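Poly(Beta-D-mannuronate) lyase (Pseudopedobacter saltans, PDB 7O79) probably cleaves alginate as a poly(beta-D-mannuronate) lyase of polysaccharide lyase family 6, built on a long parallel beta-helix. Local coordinates at residues Leu121-Asn126 against Gly145-Asn150; Arg273-Asp278 against Leu326-Ala331; Ser363-Lys368 against Tyr398-Glu403. All coordinates share one frame; numbering follows the deposited sequence.

All three contacts, each partly buried, join coils of one parallel beta-helix. Interaction 1 lies across the chain's centre from the other two. It pairs two strand ends, buries an aromatic ring and opens into polar loops beside a phosphate ion. The centres of interactions 2 and 3 are about 10 Å apart; interaction 2 includes the end of strand 319-328, interaction 3 that of its neighbour 356-364. Interaction 2 follows two coils round a corner with a ladder of backbone bonds and an asparagine bonded to a salt-bridged aspartate. Interaction 3 is smaller and farthest from the chain's centre. It relies on polar side chains and a water, and its Ser363 and Lys365 bond to the backbone of Asn327.

Interaction 1 (Leu121-Asn126 against Gly145-Asn150); sequences LFRGNN and GNDQDN. With PO4 (phosphate ion), chain B.
Leu121 and Phe122 pair in parallel with Gly145 and Asn146, and both chains then run out into loops. Phe122 N gives a nearly straight hydrogen bond to Gly145 O at 2.8 Å. Asp147 N returns a more bent one to Phe122 O at 2.9 Å. With chi1 at 177°, Leu121 turns its branch away from the backbone N, and CD1 comes to 3.5 Å from Gly145 O. On the other face Asn146 OD1 meets Phe122 CB at 3.4 Å, and Ser151 and Asn154 hold that oxygen. The Phe122 ring turns an edge to Gly145 O. It stacks on Phe93 and meets Phe193 edge-to-face. Arg123 and Asp147 lie side by side, with Arg123 CG 3.9 Å from Asp147 CG. Their charged ends stay apart. Farther out the side chains of Asn125 and Asn150 cross at about a right angle, with a weak hydrogen bond from Asn125 ND2 to Asn150 OD1. Asn125 OD1 is held more firmly by Arg152 N. Asn150 N bonds at 2.9 Å to O1 of a phosphate ion, probably from the crystallisation liquor, which Arg152 also holds. Strands stacked in register, with loops leaving at their ends, are typical of successive coils in a parallel beta-helix.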
loop_
_atom_site.group_PDB
_atom_site.type_symbol
_atom_site.label_atom_id
_atom_site.label_comp_id
_atom_site.label_asym_id
_atom_site.label_seq_id
_atom_site.Cartn_x
_atom_site.Cartn_y
_atom_site.Cartn_z
ATOM N N LEU A 121 6.654 -6.930 -8.341
ATOM C CA LEU A 121 5.314 -7.424 -8.616
ATOM C C LEU A 121 5.138 -8.803 -8.009
ATOM O O LEU A 121 5.936 -9.710 -8.272
ATOM C CB LEU A 121 5.027 -7.470 -10.124
ATOM C CG LEU A 121 3.647 -8.045 -10.453
ATOM C CD1 LEU A 121 2.528 -7.185 -9.906
ATOM C CD2 LEU A 121 3.468 -8.266 -11.964
ATOM N N PHE A 122 4.098 -8.962 -7.192
ATOM C CA PHE A 122 3.777 -10.259 -6.606
ATOM C C PHE A 122 2.718 -10.972 -7.435
ATOM O O PHE A 122 1.658 -10.405 -7.724
ATOM C CB PHE A 122 3.296 -10.100 -5.166
ATOM C CG PHE A 122 4.382 -9.716 -4.228
ATOM C CD1 PHE A 122 5.116 -10.698 -3.589
ATOM C CD2 PHE A 122 4.676 -8.379 -3.976
ATOM C CE1 PHE A 122 6.133 -10.364 -2.709
ATOM C CE2 PHE A 122 5.701 -8.046 -3.087
ATOM C CZ PHE A 122 6.430 -9.036 -2.469
ATOM N N ARG A 123 2.998 -12.225 -7.773
ATOM C CA ARG A 123 2.115 -13.016 -8.612
ATOM C C ARG A 123 2.206 -14.490 -8.199
ATOM O O ARG A 123 2.431 -15.385 -9.017
ATOM C CB ARG A 123 2.490 -12.785 -10.075
ATOM C CG ARG A 123 1.512 -13.278 -11.058
ATOM C CD ARG A 123 2.010 -12.911 -12.450
ATOM N NE ARG A 123 1.509 -13.842 -13.453
ATOM C CZ ARG A 123 1.746 -15.155 -13.451
ATOM N NH1 ARG A 123 2.504 -15.725 -12.507
ATOM N NH2 ARG A 123 1.235 -15.908 -14.418
ATOM N N GLY A 124 2.030 -14.743 -6.908
ATOM C CA GLY A 124 2.222 -16.043 -6.290
ATOM C C GLY A 124 2.024 -15.880 -4.796
ATOM O O GLY A 124 1.732 -14.783 -4.306
ATOM N N ASN A 125 2.195 -16.976 -4.059
ATOM C CA ASN A 125 1.726 -17.000 -2.677
ATOM C C ASN A 125 2.829 -17.112 -1.631
ATOM O O ASN A 125 3.892 -17.695 -1.855
ATOM C CB ASN A 125 0.707 -18.124 -2.465
ATOM C CG ASN A 125 -0.379 -18.107 -3.506
ATOM O OD1 ASN A 125 -1.241 -17.215 -3.506
ATOM N ND2 ASN A 125 -0.364 -19.088 -4.393
ATOM N N ASN A 126 2.549 -16.539 -0.467
ATOM C CA ASN A 126 3.420 -16.671 0.699
ATOM C C ASN A 126 4.848 -16.185 0.441
ATOM O O ASN A 126 5.807 -16.731 0.978
ATOM C CB ASN A 126 3.411 -18.113 1.216
ATOM C CG ASN A 126 2.011 -18.639 1.408
ATOM O OD1 ASN A 126 1.364 -19.094 0.465
ATOM N ND2 ASN A 126 1.515 -18.536 2.625
ATOM N N GLY A 145 3.410 -3.966 -6.619
ATOM C CA GLY A 145 2.079 -4.429 -6.949
ATOM C C GLY A 145 1.790 -5.846 -6.491
ATOM O O GLY A 145 2.682 -6.691 -6.424
ATOM N N ASN A 146 0.518 -6.109 -6.207
ATOM C CA ASN A 146 0.036 -7.463 -5.986
ATOM C C ASN A 146 -1.022 -7.770 -7.027
ATOM O O ASN A 146 -1.954 -6.988 -7.231
ATOM C CB ASN A 146 -0.519 -7.662 -4.560
ATOM C CG ASN A 146 -0.788 -9.126 -4.239
ATOM O OD1 ASN A 146 0.142 -9.906 -4.024
ATOM N ND2 ASN A 146 -2.069 -9.497 -4.158
ATOM N N ASP A 147 -0.882 -8.926 -7.657
ATOM C CA ASP A 147 -1.653 -9.316 -8.818
ATOM C C ASP A 147 -3.049 -9.787 -8.378
ATOM O O ASP A 147 -3.293 -10.104 -7.209
ATOM C CB ASP A 147 -0.857 -10.404 -9.554
ATOM C CG ASP A 147 -1.221 -10.534 -11.001
ATOM O OD1 ASP A 147 -0.559 -9.816 -11.792
ATOM O OD2 ASP A 147 -2.117 -11.351 -11.352
ATOM N N GLN A 148 -3.978 -9.820 -9.331
ATOM C CA GLN A 148 -5.380 -10.064 -9.005
ATOM C C GLN A 148 -5.682 -11.512 -8.642
ATOM O O GLN A 148 -6.594 -11.761 -7.845
ATOM C CB GLN A 148 -6.262 -9.593 -10.173
ATOM C CG GLN A 148 -7.776 -9.788 -10.001
ATOM C CD GLN A 148 -8.342 -9.137 -8.750
ATOM O OE1 GLN A 148 -7.908 -8.065 -8.334
ATOM N NE2 GLN A 148 -9.339 -9.786 -8.154
ATOM N N ASP A 149 -4.972 -12.481 -9.215
ATOM C CA ASP A 149 -5.302 -13.883 -9.013
ATOM C C ASP A 149 -4.104 -14.644 -8.470
ATOM O O ASP A 149 -2.956 -14.326 -8.794
ATOM C CB ASP A 149 -5.779 -14.527 -10.308
ATOM C CG ASP A 149 -7.073 -13.911 -10.815
ATOM O OD1 ASP A 149 -8.161 -14.293 -10.345
ATOM O OD2 ASP A 149 -7.001 -13.030 -11.680
ATOM N N ASN A 150 -4.392 -15.610 -7.597
ATOM C CA ASN A 150 -3.408 -16.576 -7.100
ATOM C C ASN A 150 -2.173 -15.903 -6.476
ATOM O O ASN A 150 -1.041 -16.375 -6.616
ATOM C CB ASN A 150 -3.013 -17.550 -8.221
ATOM C CG ASN A 150 -2.363 -18.801 -7.685
ATOM O OD1 ASN A 150 -2.836 -19.386 -6.713
ATOM N ND2 ASN A 150 -1.271 -19.211 -8.305
HETATM P P PO4 B . -8.298 -16.876 -7.513
HETATM O O1 PO4 B . -7.237 -15.952 -6.934
HETATM O O2 PO4 B . -7.804 -18.307 -7.401
HETATM O O3 PO4 B . -8.512 -16.504 -8.960
HETATM O O4 PO4 B . -9.632 -16.743 -6.803
HETATM O O HOH W 1 -3.804 -17.894 -3.823
#

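Interaction 2 (Arg273-Asp278 against Leu326-Ala331); sequences RDVDGD and LNVGGA
Asn327 ND2 donates to Asp274 OD1 across two neighbouring coils of the parallel beta-helix. The bond is nearly straight, at 2.5 Å, shorter than such bonds usually are, so the exact distance is doubtful. Asp274 OD1 takes it on its anti side. On its syn side the same oxygen accepts from Arg273 NH2 at 2.9 Å. Arg273 NE completes the salt bridge to Asp274 OD2 at 2.7 Å. This oxygen lies in the guanidinium plane, but the nitrogen meets it from above the carboxylate plane. The arginine chain bends at chi3 (-49°), which folds its end back side-on to the next residue. Two bonds thus fix the rotation of the carboxylate, and a third ties it to the next coil. The Asn327 amide and the carboxylate are turned 75° apart.

The backbones follow each other round the corner. Asp274 N bonds to Leu326 O at 3.0 Å, and Gly329 N to Val275 O at 2.8 Å. Gly330 N reaches Gly277 O from above the carbonyl plane. Asp274 and Asn327 both have positive phi, so the two coils bend alike.

Apolar groups fill in around this ladder. Leu326 CB lies over one face of the Arg273 guanidinium. Val275 and Val328 run side by side, with Val275 CG2 3.5 Å from Val328 CG1. Gly329 and Gly330 fit tightly, and a CB on either would clash with the 273-278 chain. At the far end a side chain takes over from the backbone as acceptor: Ala331 N donates to Asp278 OD1 at 2.7 Å.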
loop_
_atom_site.group_PDB
_atom_site.type_symbol
_atom_site.label_atom_id
_atom_site.label_comp_id
_atom_site.label_asym_id
_atom_site.label_seq_id
_atom_site.Cartn_x
_atom_site.Cartn_y
_atom_site.Cartn_z
ATOM N N ARG A 273 0.004 13.352 12.188
ATOM C CA ARG A 273 0.165 14.742 12.575
ATOM C C ARG A 273 0.831 15.549 11.471
ATOM O O ARG A 273 1.616 15.028 10.676
ATOM C CB ARG A 273 0.932 14.856 13.896
ATOM C CG ARG A 273 2.359 14.340 13.873
ATOM C CD ARG A 273 3.164 14.965 15.020
ATOM N NE ARG A 273 2.980 16.411 15.037
ATOM C CZ ARG A 273 2.466 17.120 16.042
ATOM N NH1 ARG A 273 2.068 16.520 17.161
ATOM N NH2 ARG A 273 2.350 18.448 15.916
ATOM N N ASP A 274 0.467 16.834 11.422
ATOM C CA ASP A 274 1.082 17.812 10.513
ATOM C C ASP A 274 0.889 17.394 9.062
ATOM O O ASP A 274 1.799 17.483 8.235
ATOM C CB ASP A 274 2.570 18.035 10.812
ATOM C CG ASP A 274 2.879 18.131 12.305
ATOM O OD1 ASP A 274 2.176 18.864 13.020
ATOM O OD2 ASP A 274 3.865 17.512 12.760
ATOM N N VAL A 275 -0.289 16.904 8.748
ATOM C CA VAL A 275 -0.631 16.660 7.356
ATOM C C VAL A 275 -1.426 17.853 6.863
ATOM O O VAL A 275 -2.048 18.595 7.636
ATOM C CB VAL A 275 -1.395 15.337 7.133
ATOM C CG1 VAL A 275 -0.491 14.133 7.432
ATOM C CG2 VAL A 275 -2.624 15.301 7.994
ATOM N N ASP A 276 -1.364 18.053 5.553
ATOM C CA ASP A 276 -2.028 19.168 4.903
ATOM C C ASP A 276 -3.529 18.939 4.767
ATOM O O ASP A 276 -4.300 19.900 4.862
ATOM C CB ASP A 276 -1.376 19.383 3.531
ATOM C CG ASP A 276 -1.810 20.667 2.870
ATOM O OD1 ASP A 276 -2.172 21.618 3.602
ATOM O OD2 ASP A 276 -1.771 20.717 1.616
ATOM N N GLY A 277 -3.959 17.692 4.577
ATOM C CA GLY A 277 -5.353 17.332 4.360
ATOM C C GLY A 277 -6.006 16.760 5.604
ATOM O O GLY A 277 -5.706 17.170 6.730
ATOM N N ASP A 278 -6.924 15.807 5.400
ATOM C CA ASP A 278 -7.706 15.234 6.492
ATOM C C ASP A 278 -6.945 14.112 7.203
ATOM O O ASP A 278 -6.075 13.454 6.630
ATOM C CB ASP A 278 -9.048 14.681 5.988
ATOM C CG ASP A 278 -9.962 15.751 5.381
ATOM O OD1 ASP A 278 -9.669 16.955 5.495
ATOM O OD2 ASP A 278 -11.011 15.370 4.812
ATOM N N LEU A 326 -3.365 15.064 14.826
ATOM C CA LEU A 326 -3.013 16.361 15.397
ATOM C C LEU A 326 -2.501 17.327 14.342
ATOM O O LEU A 326 -1.747 16.942 13.445
ATOM C CB LEU A 326 -1.973 16.217 16.512
ATOM C CG LEU A 326 -2.482 15.488 17.761
ATOM C CD1 LEU A 326 -1.303 15.028 18.630
ATOM C CD2 LEU A 326 -3.448 16.341 18.540
ATOM N N ASN A 327 -2.915 18.591 14.459
ATOM C CA ASN A 327 -2.364 19.666 13.619
ATOM C C ASN A 327 -2.600 19.381 12.137
ATOM O O ASN A 327 -1.738 19.629 11.294
ATOM C CB ASN A 327 -0.874 19.880 13.925
ATOM C CG ASN A 327 -0.296 21.146 13.289
ATOM O OD1 ASN A 327 -0.970 22.177 13.156
ATOM N ND2 ASN A 327 0.972 21.071 12.913
ATOM N N VAL A 328 -3.794 18.851 11.805
ATOM C CA VAL A 328 -4.110 18.527 10.412
ATOM C C VAL A 328 -4.667 19.764 9.724
ATOM O O VAL A 328 -5.379 20.570 10.333
ATOM C CB VAL A 328 -5.086 17.329 10.307
ATOM C CG1 VAL A 328 -4.457 16.102 10.924
ATOM C CG2 VAL A 328 -6.425 17.608 10.957
ATOM N N GLY A 329 -4.336 19.922 8.440
ATOM C CA GLY A 329 -4.808 21.077 7.702
ATOM C C GLY A 329 -6.225 20.988 7.198
ATOM O O GLY A 329 -6.788 22.012 6.792
ATOM N N GLY A 330 -6.816 19.795 7.203
ATOM C CA GLY A 330 -8.197 19.616 6.791
ATOM C C GLY A 330 -9.066 19.264 7.977
ATOM O O GLY A 330 -8.864 19.805 9.070
ATOM N N ALA A 331 -10.035 18.368 7.791
ATOM C CA ALA A 331 -10.853 17.915 8.901
ATOM C C ALA A 331 -10.118 16.813 9.660
ATOM O O ALA A 331 -9.278 16.111 9.106
ATOM C CB ALA A 331 -12.212 17.402 8.395
#

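Interaction 3 (Ser363-Lys368 against Tyr398-Glu403); sequences STKSGK and YDNGAE
Asn400, on the turn after strand 391-397, reaches Ser363 and Thr364 at the end of strand 356-364. Its CB sits 3.3 Å from Thr364 O. CG is anti to the backbone N (chi1 -156°), and this carries the amide across to Ser363. At the tip, OD1 accepts a hydrogen bond from Ser363 OG at 2.5 Å, a very short distance. The other tip atom, ND2, lies 3.8 Å from Lys365 CA and bonds to Asn327 OD1. Replacing Asn400 by alanine removes the amide, and Ser363 OG would probably lose this acceptor and Asn327 OD1 this donor. Ser363 OG has a second partner, because it also accepts from Asn327 N.

Glu403 approaches the same hydroxyl, with CD 3.5 Å from Ser363 OG. Its OE2 has a long, weak ion pair with Arg273. Water 2 joins the backbones beside them, donating to Tyr398 O at 2.8 Å and accepting from Thr364 N. Asn400 is presented by a type I turn from Asp399 to Ala402, which Asp399 OD1 braces as an Asx turn to Gly401 N at 2.7 Å. The amide uses both ends, so the chemistry implies a polar link that ties the turn to two successive coils of the beta-helix.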
loop_
_atom_site.group_PDB
_atom_site.type_symbol
_atom_site.label_atom_id
_atom_site.label_comp_id
_atom_site.label_asym_id
_atom_site.label_seq_id
_atom_site.Cartn_x
_atom_site.Cartn_y
_atom_site.Cartn_z
ATOM N N SER A 363 -6.762 17.498 16.641
ATOM C CA SER A 363 -6.653 18.948 16.543
ATOM C C SER A 363 -6.450 19.311 15.080
ATOM O O SER A 363 -5.872 18.536 14.314
ATOM C CB SER A 363 -5.525 19.485 17.441
ATOM O OG SER A 363 -4.268 19.452 16.787
ATOM N N THR A 364 -6.992 20.476 14.685
ATOM C CA THR A 364 -6.954 20.971 13.319
ATOM C C THR A 364 -6.356 22.370 13.316
ATOM O O THR A 364 -6.497 23.118 14.285
ATOM C CB THR A 364 -8.365 21.009 12.650
ATOM O OG1 THR A 364 -9.155 22.086 13.193
ATOM C CG2 THR A 364 -9.115 19.682 12.804
ATOM N N LYS A 365 -5.695 22.714 12.208
ATOM C CA LYS A 365 -5.060 24.027 12.083
ATOM C C LYS A 365 -6.080 25.162 12.136
ATOM O O LYS A 365 -5.799 26.238 12.681
ATOM C CB LYS A 365 -4.267 24.107 10.777
ATOM C CG LYS A 365 -3.002 23.273 10.765
ATOM C CD LYS A 365 -2.247 23.445 9.458
ATOM C CE LYS A 365 -0.854 22.801 9.514
ATOM N NZ LYS A 365 -0.902 21.329 9.250
ATOM N N SER A 366 -7.254 24.956 11.548
ATOM C CA SER A 366 -8.316 25.956 11.543
ATOM C C SER A 366 -9.030 26.079 12.886
ATOM O O SER A 366 -9.711 27.082 13.123
ATOM C CB SER A 366 -9.351 25.587 10.483
ATOM O OG SER A 366 -10.014 24.391 10.860
ATOM N N GLY A 367 -8.910 25.081 13.757
ATOM C CA GLY A 367 -9.750 25.043 14.942
ATOM C C GLY A 367 -11.213 24.777 14.654
ATOM O O GLY A 367 -12.067 25.070 15.498
ATOM N N LYS A 368 -11.525 24.272 13.461
ATOM C CA LYS A 368 -12.850 23.803 13.086
ATOM C C LYS A 368 -12.740 22.420 12.463
ATOM O O LYS A 368 -11.661 21.982 12.058
ATOM C CB LYS A 368 -13.525 24.733 12.081
ATOM C CG LYS A 368 -13.585 26.175 12.534
ATOM C CD LYS A 368 -14.227 27.030 11.461
ATOM C CE LYS A 368 -14.825 28.279 12.076
ATOM N NZ LYS A 368 -15.943 28.791 11.216
ATOM N N TYR A 398 -8.395 18.994 21.068
ATOM C CA TYR A 398 -7.502 19.939 21.718
ATOM C C TYR A 398 -7.438 21.264 20.982
ATOM O O TYR A 398 -7.622 21.334 19.768
ATOM C CB TYR A 398 -6.083 19.384 21.814
ATOM C CG TYR A 398 -5.903 18.316 22.858
ATOM C CD1 TYR A 398 -6.312 17.015 22.629
ATOM C CD2 TYR A 398 -5.341 18.618 24.089
ATOM C CE1 TYR A 398 -6.136 16.034 23.591
ATOM C CE2 TYR A 398 -5.169 17.648 25.061
ATOM C CZ TYR A 398 -5.568 16.361 24.811
ATOM O OH TYR A 398 -5.385 15.392 25.773
ATOM N N ASP A 399 -7.157 22.324 21.742
ATOM C CA ASP A 399 -6.727 23.580 21.149
ATOM C C ASP A 399 -5.448 23.297 20.370
ATOM O O ASP A 399 -4.495 22.734 20.912
ATOM C CB ASP A 399 -6.491 24.629 22.251
ATOM C CG ASP A 399 -6.031 25.971 21.716
ATOM O OD1 ASP A 399 -5.643 26.091 20.532
ATOM O OD2 ASP A 399 -6.062 26.937 22.496
ATOM N N ASN A 400 -5.439 23.634 19.078
ATOM C CA ASN A 400 -4.240 23.383 18.291
ATOM C C ASN A 400 -3.039 24.190 18.762
ATOM O O ASN A 400 -1.904 23.813 18.459
ATOM C CB ASN A 400 -4.517 23.646 16.820
ATOM C CG ASN A 400 -3.584 22.884 15.923
ATOM O OD1 ASN A 400 -3.607 21.663 15.896
ATOM N ND2 ASN A 400 -2.795 23.606 15.131
ATOM N N GLY A 401 -3.256 25.273 19.490
ATOM C CA GLY A 401 -2.158 26.022 20.060
ATOM C C GLY A 401 -1.751 25.558 21.438
ATOM O O GLY A 401 -0.874 26.181 22.050
ATOM N N ALA A 402 -2.377 24.485 21.956
ATOM C CA ALA A 402 -2.069 23.961 23.288
ATOM C C ALA A 402 -2.199 22.432 23.340
ATOM O O ALA A 402 -2.808 21.895 24.271
ATOM C CB ALA A 402 -2.982 24.601 24.343
ATOM N N GLU A 403 -1.641 21.725 22.351
ATOM C CA GLU A 403 -1.727 20.279 22.132
ATOM C C GLU A 403 -1.142 19.432 23.264
ATOM O O GLU A 403 -0.401 19.950 24.113
ATOM C CB GLU A 403 -1.061 19.932 20.792
ATOM C CG GLU A 403 -1.972 20.103 19.570
ATOM C CD GLU A 403 -1.201 20.233 18.255
ATOM O OE1 GLU A 403 -1.343 21.287 17.606
ATOM O OE2 GLU A 403 -0.375 19.361 17.906
HETATM O O HOH W 2 -8.196 22.102 17.156
#